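Local coordinates for protein TubZ (Clostridium botulinum C phage, PDB 4XCQ) that belongs to the tubulin/FtsZ family of filament-forming, guanine-nucleotide-binding proteins and holds guanosine-5'-diphosphate in its Rossmann-like domain, at residues Gly124-Leu129 against Tyr162-Asn167; Thr97-Thr102 against Val128-Thr133; Asn167-Glu172 against Glu234-Glu239; Asp158-Leu163 against Lys211-Leu216. One frame throughout, in Å; residues are numbered along the deposited sequence.

Interaction 1: Gly124-Leu129 against Tyr162-Asn167; sequences GFVGVL and YLLDNN. With GDP (guanosine-5'-diphosphate), chain B.
The ring of Tyr162 receives the carbonyl oxygen of Phe125 at its edge, near the ring plane, while Val126 approaches it obliquely, its CG2 lying 3.6 Å from Tyr162 CB. On the opposite side of the sheet the Phe125 ring folds back over its own strand, with Gly127 N 3.8 Å above one face and displaced toward the rim; glycine, having no side chain, permits this close cover. A third flat group, the amide of Asn166, brings OD1 within 3.1 Å of Val128 CG1 at the end of the strand pair.

Between these groups runs a parallel ladder, the two strands of a beta-alpha-beta unit whose crossover is helix 136-152. Tyr162 N, Leu164 N and Asn166 N donate to Phe125, Gly127 and Leu129 oxygens, and Gly127 N and Leu129 N answer to Tyr162 and Leu164. The straightest rung is Leu129 N to Leu164 O, 2.7 Å at 174°. With chi1 at -57°, Leu129 CG stands beside its backbone N, and the side chain crosses Leu163 at about a right angle, CD1 4.1 Å from Leu163 CG. On the Tyr162 side, Leu164 CD1 packs on Val126 CG1. At the last residue of the strand, Asp165 OD1 closes an Asx turn, accepting from both Asn167 N and Asn167 ND2.

Asn166 shows what this frame implies. Its ND2 donates almost straight to N3 of GDP (2.9 Å, 171°) while its OD1 accepts from the N2 amino group at 2.9 Å. This donor-acceptor pair matches an edge of guanine whose amino group adenine lacks, consistent with recognition of the base.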
# COMPACT_ATOMS: atom_id res chain seq x y z
N GLY A 124 3.14 7.88 -0.91
CA GLY A 124 2.66 6.57 -1.28
C GLY A 124 1.27 6.30 -0.73
O GLY A 124 0.85 6.87 0.27
N PHE A 125 0.54 5.43 -1.42
CA PHE A 125 -0.75 4.98 -0.91
C PHE A 125 -0.82 3.46 -0.91
O PHE A 125 -0.69 2.82 -1.95
CB PHE A 125 -1.90 5.56 -1.73
CG PHE A 125 -3.25 5.02 -1.33
CD1 PHE A 125 -3.79 5.32 -0.09
CD2 PHE A 125 -3.98 4.22 -2.20
CE1 PHE A 125 -5.03 4.83 0.29
CE2 PHE A 125 -5.22 3.71 -1.83
CZ PHE A 125 -5.75 4.02 -0.59
N VAL A 126 -1.01 2.88 0.28
CA VAL A 126 -1.30 1.46 0.40
C VAL A 126 -2.79 1.29 0.69
O VAL A 126 -3.27 1.67 1.76
CB VAL A 126 -0.47 0.79 1.51
CG1 VAL A 126 -0.87 -0.67 1.67
CG2 VAL A 126 1.02 0.89 1.21
N GLY A 127 -3.52 0.74 -0.28
CA GLY A 127 -4.95 0.56 -0.16
C GLY A 127 -5.37 -0.89 -0.18
O GLY A 127 -4.70 -1.73 -0.78
N VAL A 128 -6.48 -1.19 0.47
CA VAL A 128 -6.95 -2.57 0.55
C VAL A 128 -8.36 -2.70 -0.02
O VAL A 128 -9.32 -2.11 0.50
CB VAL A 128 -6.94 -3.10 2.00
CG1 VAL A 128 -7.21 -4.58 2.01
CG2 VAL A 128 -5.61 -2.79 2.66
N LEU A 129 -8.48 -3.47 -1.10
CA LEU A 129 -9.77 -3.74 -1.71
C LEU A 129 -10.53 -4.77 -0.87
O LEU A 129 -9.95 -5.75 -0.41
CB LEU A 129 -9.59 -4.24 -3.14
CG LEU A 129 -8.82 -3.32 -4.09
CD1 LEU A 129 -8.48 -4.04 -5.39
CD2 LEU A 129 -9.61 -2.05 -4.39
N TYR A 162 0.42 0.94 -3.69
CA TYR A 162 0.46 -0.47 -3.32
C TYR A 162 -0.97 -0.96 -3.13
O TYR A 162 -1.61 -0.69 -2.10
CB TYR A 162 1.29 -0.67 -2.05
CG TYR A 162 2.72 -0.24 -2.21
CD1 TYR A 162 3.71 -1.15 -2.55
CD2 TYR A 162 3.09 1.10 -2.04
CE1 TYR A 162 5.03 -0.75 -2.71
CE2 TYR A 162 4.40 1.51 -2.20
CZ TYR A 162 5.37 0.58 -2.54
OH TYR A 162 6.68 0.98 -2.69
N LEU A 163 -1.49 -1.68 -4.12
CA LEU A 163 -2.90 -2.05 -4.14
C LEU A 163 -3.11 -3.50 -3.72
O LEU A 163 -2.70 -4.43 -4.43
CB LEU A 163 -3.51 -1.80 -5.52
CG LEU A 163 -5.04 -1.79 -5.59
CD1 LEU A 163 -5.63 -0.74 -4.63
CD2 LEU A 163 -5.54 -1.56 -7.02
N LEU A 164 -3.76 -3.69 -2.57
CA LEU A 164 -3.95 -5.01 -1.99
C LEU A 164 -5.38 -5.51 -2.15
O LEU A 164 -6.33 -4.72 -2.15
CB LEU A 164 -3.56 -5.00 -0.51
CG LEU A 164 -2.15 -4.54 -0.16
CD1 LEU A 164 -1.97 -4.46 1.36
CD2 LEU A 164 -1.10 -5.45 -0.78
N ASP A 165 -5.53 -6.83 -2.26
CA ASP A 165 -6.84 -7.44 -2.51
C ASP A 165 -7.19 -8.49 -1.46
O ASP A 165 -6.61 -9.58 -1.44
CB ASP A 165 -6.87 -8.07 -3.90
CG ASP A 165 -8.27 -8.46 -4.35
OD1 ASP A 165 -9.22 -8.36 -3.54
OD2 ASP A 165 -8.42 -8.88 -5.52
N ASN A 166 -8.17 -8.17 -0.61
CA ASN A 166 -8.63 -9.09 0.43
C ASN A 166 -9.29 -10.35 -0.12
O ASN A 166 -9.54 -11.30 0.62
CB ASN A 166 -9.60 -8.37 1.37
CG ASN A 166 -8.89 -7.62 2.47
OD1 ASN A 166 -7.65 -7.64 2.55
ND2 ASN A 166 -9.65 -6.93 3.31
N ASN A 167 -9.56 -10.37 -1.42
CA ASN A 167 -10.05 -11.58 -2.07
C ASN A 167 -8.96 -12.63 -2.24
O ASN A 167 -9.26 -13.81 -2.41
CB ASN A 167 -10.65 -11.25 -3.44
CG ASN A 167 -11.96 -10.51 -3.34
OD1 ASN A 167 -13.02 -11.11 -3.16
ND2 ASN A 167 -11.91 -9.19 -3.47
PB GDP B . -12.15 2.10 9.02
O1B GDP B . -11.15 2.50 7.96
O2B GDP B . -13.29 3.10 9.04
O3B GDP B . -11.49 2.06 10.38
O3A GDP B . -12.75 0.66 8.67
PA GDP B . -11.84 -0.66 8.56
O1A GDP B . -12.14 -1.64 9.66
O2A GDP B . -10.37 -0.33 8.50
O5' GDP B . -12.37 -1.18 7.14
C5' GDP B . -13.30 -2.25 7.04
C4' GDP B . -13.06 -2.86 5.68
O4' GDP B . -11.65 -2.89 5.47
C3' GDP B . -13.57 -4.29 5.63
O3' GDP B . -14.61 -4.35 4.67
C2' GDP B . -12.38 -5.13 5.20
O2' GDP B . -12.54 -5.49 3.83
C1' GDP B . -11.16 -4.23 5.31
N9 GDP B . -10.30 -4.50 6.49
C8 GDP B . -10.59 -4.14 7.76
N7 GDP B . -9.60 -4.50 8.61
C5 GDP B . -8.63 -5.09 7.88
C6 GDP B . -7.31 -5.69 8.17
O6 GDP B . -6.87 -5.73 9.34
N1 GDP B . -6.61 -6.20 7.14
C2 GDP B . -7.08 -6.18 5.88
N2 GDP B . -6.31 -6.71 4.89
N3 GDP B . -8.29 -5.64 5.54
C4 GDP B . -9.09 -5.09 6.48

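Interaction 2: Thr97-Thr102 against Val128-Thr133; sequences TMAGGT and VLPKAT. With GDP (guanosine-5'-diphosphate), chain B.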
# COMPACT_ATOMS: atom_id res chain seq x y z
N THR A 97 -7.59 0.87 4.53
CA THR A 97 -8.58 0.02 3.91
C THR A 97 -9.58 0.91 3.18
O THR A 97 -9.79 2.06 3.56
CB THR A 97 -9.29 -0.88 4.93
OG1 THR A 97 -9.91 -0.06 5.93
CG2 THR A 97 -8.29 -1.83 5.58
N MET A 98 -10.19 0.39 2.13
CA MET A 98 -10.96 1.24 1.24
C MET A 98 -12.47 1.06 1.44
O MET A 98 -13.26 1.92 1.05
CB MET A 98 -10.55 0.97 -0.21
CG MET A 98 -9.06 1.24 -0.45
SD MET A 98 -8.38 0.66 -2.02
CE MET A 98 -9.23 1.75 -3.17
N ALA A 99 -12.86 -0.04 2.08
CA ALA A 99 -14.28 -0.30 2.34
C ALA A 99 -14.74 0.29 3.68
O ALA A 99 -15.93 0.29 3.99
CB ALA A 99 -14.55 -1.80 2.31
N GLY A 100 -13.80 0.80 4.47
CA GLY A 100 -14.11 1.35 5.77
C GLY A 100 -14.70 2.76 5.73
O GLY A 100 -15.08 3.24 4.66
N GLY A 101 -14.77 3.41 6.88
CA GLY A 101 -15.32 4.75 6.97
C GLY A 101 -14.26 5.83 7.08
O GLY A 101 -14.27 6.81 6.34
N THR A 102 -13.33 5.66 8.01
CA THR A 102 -12.33 6.68 8.24
C THR A 102 -11.11 6.49 7.34
O THR A 102 -10.50 7.46 6.90
CB THR A 102 -11.90 6.72 9.71
OG1 THR A 102 -11.01 5.64 9.98
CG2 THR A 102 -13.13 6.58 10.59
N VAL A 128 -6.48 -1.19 0.47
CA VAL A 128 -6.95 -2.57 0.55
C VAL A 128 -8.36 -2.70 -0.02
O VAL A 128 -9.32 -2.11 0.50
CB VAL A 128 -6.94 -3.10 2.00
CG1 VAL A 128 -7.21 -4.58 2.01
CG2 VAL A 128 -5.61 -2.79 2.66
N LEU A 129 -8.48 -3.47 -1.10
CA LEU A 129 -9.77 -3.74 -1.71
C LEU A 129 -10.53 -4.77 -0.87
O LEU A 129 -9.95 -5.75 -0.41
CB LEU A 129 -9.59 -4.24 -3.14
CG LEU A 129 -8.82 -3.32 -4.09
CD1 LEU A 129 -8.48 -4.04 -5.39
CD2 LEU A 129 -9.61 -2.05 -4.39
N PRO A 130 -11.84 -4.54 -0.66
CA PRO A 130 -12.69 -5.45 0.10
C PRO A 130 -12.87 -6.80 -0.59
O PRO A 130 -12.62 -6.89 -1.79
CB PRO A 130 -14.03 -4.71 0.17
CG PRO A 130 -14.02 -3.85 -1.06
CD PRO A 130 -12.60 -3.40 -1.20
N LYS A 131 -13.30 -7.81 0.16
CA LYS A 131 -13.69 -9.09 -0.45
C LYS A 131 -14.91 -8.86 -1.33
O LYS A 131 -15.67 -7.91 -1.11
CB LYS A 131 -14.00 -10.14 0.62
CG LYS A 131 -12.80 -10.65 1.40
CD LYS A 131 -13.25 -11.65 2.47
CE LYS A 131 -12.08 -12.17 3.31
NZ LYS A 131 -11.18 -13.06 2.54
N ALA A 132 -15.10 -9.71 -2.33
CA ALA A 132 -16.22 -9.55 -3.25
C ALA A 132 -17.57 -9.83 -2.58
O ALA A 132 -18.61 -9.39 -3.05
CB ALA A 132 -16.04 -10.46 -4.45
N THR A 133 -17.54 -10.56 -1.46
CA THR A 133 -18.76 -10.92 -0.74
C THR A 133 -19.26 -9.80 0.17
O THR A 133 -20.35 -9.90 0.73
CB THR A 133 -18.55 -12.18 0.11
OG1 THR A 133 -17.33 -12.06 0.84
CG2 THR A 133 -18.49 -13.41 -0.77
PB GDP B . -12.15 2.10 9.02
O1B GDP B . -11.15 2.50 7.96
O2B GDP B . -13.29 3.10 9.04
O3B GDP B . -11.49 2.06 10.38
O3A GDP B . -12.75 0.66 8.67
PA GDP B . -11.84 -0.66 8.56
O1A GDP B . -12.14 -1.64 9.66
O2A GDP B . -10.37 -0.33 8.50
O5' GDP B . -12.37 -1.18 7.14
C5' GDP B . -13.30 -2.25 7.04
C4' GDP B . -13.06 -2.86 5.68
O4' GDP B . -11.65 -2.89 5.47
C3' GDP B . -13.57 -4.29 5.63
O3' GDP B . -14.61 -4.35 4.67
C2' GDP B . -12.38 -5.13 5.20
O2' GDP B . -12.54 -5.49 3.83
C1' GDP B . -11.16 -4.23 5.31
N9 GDP B . -10.30 -4.50 6.49
C8 GDP B . -10.59 -4.14 7.76
N7 GDP B . -9.60 -4.50 8.61
C5 GDP B . -8.63 -5.09 7.88
C6 GDP B . -7.31 -5.69 8.17
O6 GDP B . -6.87 -5.73 9.34
N1 GDP B . -6.61 -6.20 7.14
C2 GDP B . -7.08 -6.18 5.88
N2 GDP B . -6.31 -6.71 4.89
N3 GDP B . -8.29 -5.64 5.54
C4 GDP B . -9.09 -5.09 6.48
O HOH W 1 -11.47 -2.64 2.16
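Thr97 and Val128 lie side by side where two parallel strands end, and Thr97-Thr102 carries the first part of the glycine-rich signature loop of the tubulin/FtsZ family, which passes along the diphosphate of GDP. In the first shell, Gly101 N and Thr102 N both donate to O2B of GDP, at 2.6 Å and 2.8 Å, where helix 102-117 begins. Thr97 reaches the other phosphate. A chi1 of 57° sets its hydroxyl between backbone N and carbonyl carbon, so that OG1 stands 2.6 Å from O2A of GDP, with O5' also near. The same rotation sends the methyl group under the nucleoside, Thr97 CG2 being 3.5 Å from N9 of GDP, with Val128 CB behind it.

Around the ribose, Ala99 CB meets Pro130 CB at 3.6 Å, and together they line one side of the sugar, Ala99 CB near O3' and Pro130 near O2'.

The second shell fixes these positions. Met98 N donates to Val128 O in a rather bent bond of 3.1 Å (144°), tying loop to strand. The methionine chain, turned at chi3, then runs alongside Leu129, pointing the same way, and packs with it against Leu163, while Trp146 and Ala142 of helix 136-152 cover the methionine. One ordered water completes the arrangement: it accepts from Ala99 N at 2.9 Å and donates to Val128 O, with a weak link to O4' of GDP.

Interaction 3: Asn167-Glu172 against Glu234-Glu239; sequences NKREKE and ESIFAE. With GDP (guanosine-5'-diphosphate), chain B.
Lys168 and Ile236 mark the place where two irregular loops come closest, their CA atoms 5.4 Å apart, with the bonds that cross running from side chains to main-chain oxygens.

Lys168 curls tightly: chi2, chi3 and chi4 all turn the same way, so the chain wraps round the carbonyl of Ser235. Its NZ reaches Ser235 O at 2.6 Å, in the carbonyl plane and on a lone pair, and a weak second bond goes to Lys233 O.

Arg169 grips a single atom end-on. Its NH2 and NH1 donate to Glu234 O at 2.8 Å and 3.1 Å; the oxygen lies in the guanidinium plane, and the two nitrogens arrive from opposite faces of the carbonyl. NH2 is shared with Lys168 O of its own loop, which it meets from 56° above the carbonyl plane, and NH1 forms a salt bridge with Glu178. One face of the guanidinium is covered by Ile236, whose CG2 sits 3.8 Å above its centre. This spread of partners fixes the rotation of the flat group. The two cations collect oxygens near the C-terminal end of helix 224-234, where the helix dipole would be expected to favour them.

Ser235 OG accepts from Phe237 N at 3.2 Å, forming an ST turn that shapes the receiving loop. At the far end of 167-172, Glu172 lies over a face of the guanine, OE1 3.2 Å from C5 of GDP. Joining a nucleotide-side loop to the C-terminal domain in this way belongs to the two-domain architecture of tubulin/FtsZ proteins.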
# COMPACT_ATOMS: atom_id res chain seq x y z
N ASN A 167 -9.56 -10.37 -1.42
CA ASN A 167 -10.05 -11.58 -2.07
C ASN A 167 -8.96 -12.63 -2.24
O ASN A 167 -9.26 -13.81 -2.41
CB ASN A 167 -10.65 -11.25 -3.44
CG ASN A 167 -11.96 -10.51 -3.34
OD1 ASN A 167 -13.02 -11.11 -3.16
ND2 ASN A 167 -11.91 -9.19 -3.47
N LYS A 168 -7.70 -12.20 -2.19
CA LYS A 168 -6.59 -13.12 -2.44
C LYS A 168 -6.28 -13.98 -1.23
O LYS A 168 -5.59 -14.99 -1.36
CB LYS A 168 -5.35 -12.34 -2.87
CG LYS A 168 -5.56 -11.48 -4.11
CD LYS A 168 -6.14 -12.30 -5.25
CE LYS A 168 -5.14 -13.32 -5.77
NZ LYS A 168 -4.02 -12.64 -6.48
N ARG A 169 -6.78 -13.59 -0.06
CA ARG A 169 -6.61 -14.41 1.14
C ARG A 169 -7.91 -14.60 1.91
O ARG A 169 -8.83 -13.78 1.83
CB ARG A 169 -5.56 -13.82 2.08
CG ARG A 169 -4.14 -13.93 1.59
CD ARG A 169 -3.68 -15.37 1.42
NE ARG A 169 -2.28 -15.38 1.01
CZ ARG A 169 -1.86 -15.20 -0.24
NH1 ARG A 169 -0.57 -15.22 -0.52
NH2 ARG A 169 -2.75 -15.01 -1.21
N GLU A 170 -7.94 -15.67 2.68
CA GLU A 170 -9.09 -16.03 3.49
C GLU A 170 -9.20 -15.12 4.71
O GLU A 170 -10.26 -14.56 4.97
CB GLU A 170 -8.99 -17.50 3.93
CG GLU A 170 -7.57 -18.02 4.26
CD GLU A 170 -6.66 -18.26 3.05
OE1 GLU A 170 -6.81 -17.58 2.01
OE2 GLU A 170 -5.77 -19.13 3.15
N LYS A 171 -8.10 -14.98 5.45
CA LYS A 171 -8.05 -14.09 6.60
C LYS A 171 -7.39 -12.77 6.24
O LYS A 171 -6.36 -12.74 5.58
CB LYS A 171 -7.28 -14.74 7.76
CG LYS A 171 -7.98 -15.93 8.38
CD LYS A 171 -7.53 -16.15 9.82
CE LYS A 171 -6.98 -17.55 10.02
NZ LYS A 171 -5.77 -17.79 9.19
N GLU A 172 -8.00 -11.67 6.69
CA GLU A 172 -7.43 -10.34 6.48
C GLU A 172 -6.09 -10.21 7.19
O GLU A 172 -5.22 -9.45 6.76
CB GLU A 172 -8.40 -9.26 6.98
CG GLU A 172 -9.73 -9.24 6.25
CD GLU A 172 -10.74 -8.32 6.92
OE1 GLU A 172 -10.42 -7.77 7.99
OE2 GLU A 172 -11.85 -8.16 6.38
N GLU A 234 -0.95 -16.14 -6.73
CA GLU A 234 -1.23 -16.11 -5.30
C GLU A 234 -0.96 -14.74 -4.67
O GLU A 234 -1.11 -14.58 -3.46
CB GLU A 234 -0.39 -17.16 -4.58
CG GLU A 234 -0.73 -18.60 -4.95
CD GLU A 234 0.21 -19.60 -4.30
OE1 GLU A 234 1.35 -19.21 -3.95
OE2 GLU A 234 -0.19 -20.77 -4.13
N SER A 235 -0.56 -13.77 -5.49
CA SER A 235 -0.16 -12.46 -4.98
C SER A 235 -1.28 -11.76 -4.21
O SER A 235 -2.43 -11.72 -4.65
CB SER A 235 0.32 -11.56 -6.13
OG SER A 235 0.78 -10.31 -5.65
N ILE A 236 -0.93 -11.19 -3.06
CA ILE A 236 -1.89 -10.42 -2.29
C ILE A 236 -2.24 -9.11 -3.01
O ILE A 236 -3.26 -8.49 -2.72
CB ILE A 236 -1.36 -10.10 -0.88
CG1 ILE A 236 -0.09 -9.26 -0.98
CG2 ILE A 236 -1.12 -11.38 -0.10
CD1 ILE A 236 0.44 -8.82 0.36
N PHE A 237 -1.39 -8.69 -3.95
CA PHE A 237 -1.61 -7.45 -4.67
C PHE A 237 -2.73 -7.61 -5.69
O PHE A 237 -2.96 -8.70 -6.19
CB PHE A 237 -0.33 -6.97 -5.36
CG PHE A 237 0.70 -6.42 -4.40
CD1 PHE A 237 0.70 -5.08 -4.07
CD2 PHE A 237 1.64 -7.26 -3.82
CE1 PHE A 237 1.63 -4.57 -3.18
CE2 PHE A 237 2.58 -6.76 -2.93
CZ PHE A 237 2.57 -5.41 -2.61
N ALA A 238 -3.43 -6.52 -5.98
CA ALA A 238 -4.50 -6.55 -6.98
C ALA A 238 -3.91 -6.84 -8.36
O ALA A 238 -2.87 -6.31 -8.73
CB ALA A 238 -5.27 -5.23 -6.99
N GLU A 239 -4.61 -7.69 -9.11
CA GLU A 239 -4.11 -8.14 -10.41
C GLU A 239 -3.95 -7.00 -11.41
O GLU A 239 -4.81 -6.12 -11.51
CB GLU A 239 -5.05 -9.21 -10.98
CG GLU A 239 -4.70 -9.67 -12.39
CD GLU A 239 -5.55 -10.83 -12.84
OE1 GLU A 239 -5.95 -10.86 -14.03
OE2 GLU A 239 -5.83 -11.73 -12.01
PB GDP B . -12.15 2.10 9.02
O1B GDP B . -11.15 2.50 7.96
O2B GDP B . -13.29 3.10 9.04
O3B GDP B . -11.49 2.06 10.38
O3A GDP B . -12.75 0.66 8.67
PA GDP B . -11.84 -0.66 8.56
O1A GDP B . -12.14 -1.64 9.66
O2A GDP B . -10.37 -0.33 8.50
O5' GDP B . -12.37 -1.18 7.14
C5' GDP B . -13.30 -2.25 7.04
C4' GDP B . -13.06 -2.86 5.68
O4' GDP B . -11.65 -2.89 5.47
C3' GDP B . -13.57 -4.29 5.63
O3' GDP B . -14.61 -4.35 4.67
C2' GDP B . -12.38 -5.13 5.20
O2' GDP B . -12.54 -5.49 3.83
C1' GDP B . -11.16 -4.23 5.31
N9 GDP B . -10.30 -4.50 6.49
C8 GDP B . -10.59 -4.14 7.76
N7 GDP B . -9.60 -4.50 8.61
C5 GDP B . -8.63 -5.09 7.88
C6 GDP B . -7.31 -5.69 8.17
O6 GDP B . -6.87 -5.73 9.34
N1 GDP B . -6.61 -6.20 7.14
C2 GDP B . -7.08 -6.18 5.88
N2 GDP B . -6.31 -6.71 4.89
N3 GDP B . -8.29 -5.64 5.54
C4 GDP B . -9.09 -5.09 6.48

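Interaction 4: Asp158-Leu163 against Lys211-Leu216; sequences DISIYL and KSNVIL
Strands 160-163 and 211-216 run in the same direction but twist apart by 49°, touching closely near Ile161 and Ser212, whose CA atoms are 4.4 Å apart. This parallel pair carries the Rossmann-like sheet of the nucleotide-binding domain on into the C-terminal part of the fold, where strand 281-287 turns antiparallel. Ile161 holds the junction with both of its backbone groups: its N donates to Lys211 O and its O accepts from Asn213 N, each bond 2.7 Å long. A weak, bent bond from Lys211 N to Ile159 O precedes them.

On one face of the sheet, Tyr162 and Asn213 cross with ring and amide planes 89° apart. The aliphatic part does the touching: Asn213 CB makes an off-centre CH-pi contact 4.2 Å from the centroid of the Tyr162 ring. The amide then extends past the ring, and ND2 gives Tyr162 OH a weak hydrogen bond at 3.5 Å, while Gly286 N donates to the amide oxygen. Ile215 CD1 approaches the same ring obliquely. Ser160 OG, on this face too, turns to the carbonyl oxygen of Met209, with that of Leu207 also near.

Past Ile161 the strands splay, and a water bridges them. With OG anti to the backbone N (chi1 -171°), the Ser212 hydroxyl turns to this water; Gln290 is its other partner. The water sits 2.6 Å from Ser212 OG, accepts from Leu163 N at 2.8 Å and donates to Asn213 O at 3.0 Å.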
# COMPACT_ATOMS: atom_id res chain seq x y z
N ASP A 158 1.02 10.72 -9.72
CA ASP A 158 1.73 11.57 -8.76
C ASP A 158 2.25 10.81 -7.55
O ASP A 158 3.08 11.31 -6.80
CB ASP A 158 0.81 12.70 -8.29
CG ASP A 158 0.61 13.76 -9.35
OD1 ASP A 158 1.05 13.55 -10.50
OD2 ASP A 158 -0.00 14.80 -9.03
N ILE A 159 1.75 9.59 -7.34
CA ILE A 159 2.07 8.86 -6.11
C ILE A 159 2.44 7.41 -6.37
O ILE A 159 2.21 6.87 -7.45
CB ILE A 159 0.89 8.88 -5.11
CG1 ILE A 159 -0.30 8.09 -5.67
CG2 ILE A 159 0.48 10.31 -4.76
CD1 ILE A 159 -1.36 7.77 -4.61
N SER A 160 3.03 6.78 -5.36
CA SER A 160 3.27 5.34 -5.38
C SER A 160 2.03 4.61 -4.86
O SER A 160 1.48 4.98 -3.82
CB SER A 160 4.49 4.98 -4.54
OG SER A 160 5.67 5.56 -5.10
N ILE A 161 1.60 3.57 -5.57
CA ILE A 161 0.40 2.84 -5.19
C ILE A 161 0.67 1.36 -4.92
O ILE A 161 1.09 0.62 -5.81
CB ILE A 161 -0.69 2.95 -6.26
CG1 ILE A 161 -1.10 4.41 -6.46
CG2 ILE A 161 -1.90 2.13 -5.86
CD1 ILE A 161 -2.13 4.61 -7.57
N TYR A 162 0.42 0.94 -3.69
CA TYR A 162 0.46 -0.47 -3.32
C TYR A 162 -0.97 -0.96 -3.13
O TYR A 162 -1.61 -0.69 -2.10
CB TYR A 162 1.29 -0.67 -2.05
CG TYR A 162 2.72 -0.24 -2.21
CD1 TYR A 162 3.71 -1.15 -2.55
CD2 TYR A 162 3.09 1.10 -2.04
CE1 TYR A 162 5.03 -0.75 -2.71
CE2 TYR A 162 4.40 1.51 -2.20
CZ TYR A 162 5.37 0.58 -2.54
OH TYR A 162 6.68 0.98 -2.69
N LEU A 163 -1.49 -1.68 -4.12
CA LEU A 163 -2.90 -2.05 -4.14
C LEU A 163 -3.11 -3.50 -3.72
O LEU A 163 -2.70 -4.43 -4.43
CB LEU A 163 -3.51 -1.80 -5.52
CG LEU A 163 -5.04 -1.79 -5.59
CD1 LEU A 163 -5.63 -0.74 -4.63
CD2 LEU A 163 -5.54 -1.56 -7.02
N LYS A 211 2.98 5.60 -9.82
CA LYS A 211 1.98 4.60 -10.22
C LYS A 211 2.00 3.35 -9.33
O LYS A 211 2.35 3.42 -8.15
CB LYS A 211 2.16 4.21 -11.69
CG LYS A 211 2.01 5.38 -12.65
CD LYS A 211 1.77 4.91 -14.08
CE LYS A 211 2.81 5.46 -15.04
NZ LYS A 211 4.18 4.92 -14.77
N SER A 212 1.61 2.21 -9.89
CA SER A 212 1.34 1.03 -9.08
C SER A 212 2.53 0.08 -8.95
O SER A 212 3.13 -0.33 -9.94
CB SER A 212 0.15 0.27 -9.67
OG SER A 212 -0.27 -0.77 -8.81
N ASN A 213 2.87 -0.26 -7.71
CA ASN A 213 3.97 -1.18 -7.43
C ASN A 213 3.48 -2.53 -6.89
O ASN A 213 2.43 -2.62 -6.24
CB ASN A 213 4.95 -0.52 -6.45
CG ASN A 213 5.50 0.81 -6.97
OD1 ASN A 213 5.37 1.14 -8.15
ND2 ASN A 213 6.13 1.58 -6.08
N VAL A 214 4.24 -3.59 -7.19
CA VAL A 214 3.92 -4.95 -6.76
C VAL A 214 5.18 -5.65 -6.24
O VAL A 214 6.24 -5.53 -6.85
CB VAL A 214 3.30 -5.79 -7.90
CG1 VAL A 214 3.14 -7.25 -7.49
CG2 VAL A 214 1.96 -5.21 -8.34
N ILE A 215 5.07 -6.36 -5.12
CA ILE A 215 6.21 -7.09 -4.58
C ILE A 215 5.94 -8.59 -4.62
O ILE A 215 4.90 -9.06 -4.16
CB ILE A 215 6.53 -6.67 -3.13
CG1 ILE A 215 6.60 -5.15 -3.01
CG2 ILE A 215 7.84 -7.32 -2.66
CD1 ILE A 215 6.73 -4.64 -1.57
N LEU A 216 6.90 -9.35 -5.16
CA LEU A 216 6.73 -10.78 -5.37
C LEU A 216 7.89 -11.57 -4.80
O LEU A 216 9.04 -11.15 -4.88
CB LEU A 216 6.59 -11.09 -6.87
CG LEU A 216 5.46 -10.42 -7.64
CD1 LEU A 216 5.74 -10.45 -9.13
CD2 LEU A 216 4.12 -11.09 -7.34
O HOH W 2 -0.46 -2.18 -6.64

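Read together, the four contacts trace a path from the nucleotide across the sheet. Interactions 1 and 2 have centres 9 Å apart and share Val128 and Leu129 on strand 122-129, so phosphate loop and the asparagine bonded to the base both sit at the C-terminal end of that strand. Interaction 4 extends the same sheet from the other side of strand 160-165, sharing Tyr162 and Leu163 with interaction 1; the Tyr162 side chain is about 12 Å from GDP. The 234-239 segment of interaction 3 runs alongside the last residues of strand 160-165: Ala238 N lies 2.7 Å from Leu163 O, and Asp165 N 2.9 Å from Ile236 O. Asn167 OD1, 2.6 Å from Ala132 N, ties the loops of interactions 2 and 3.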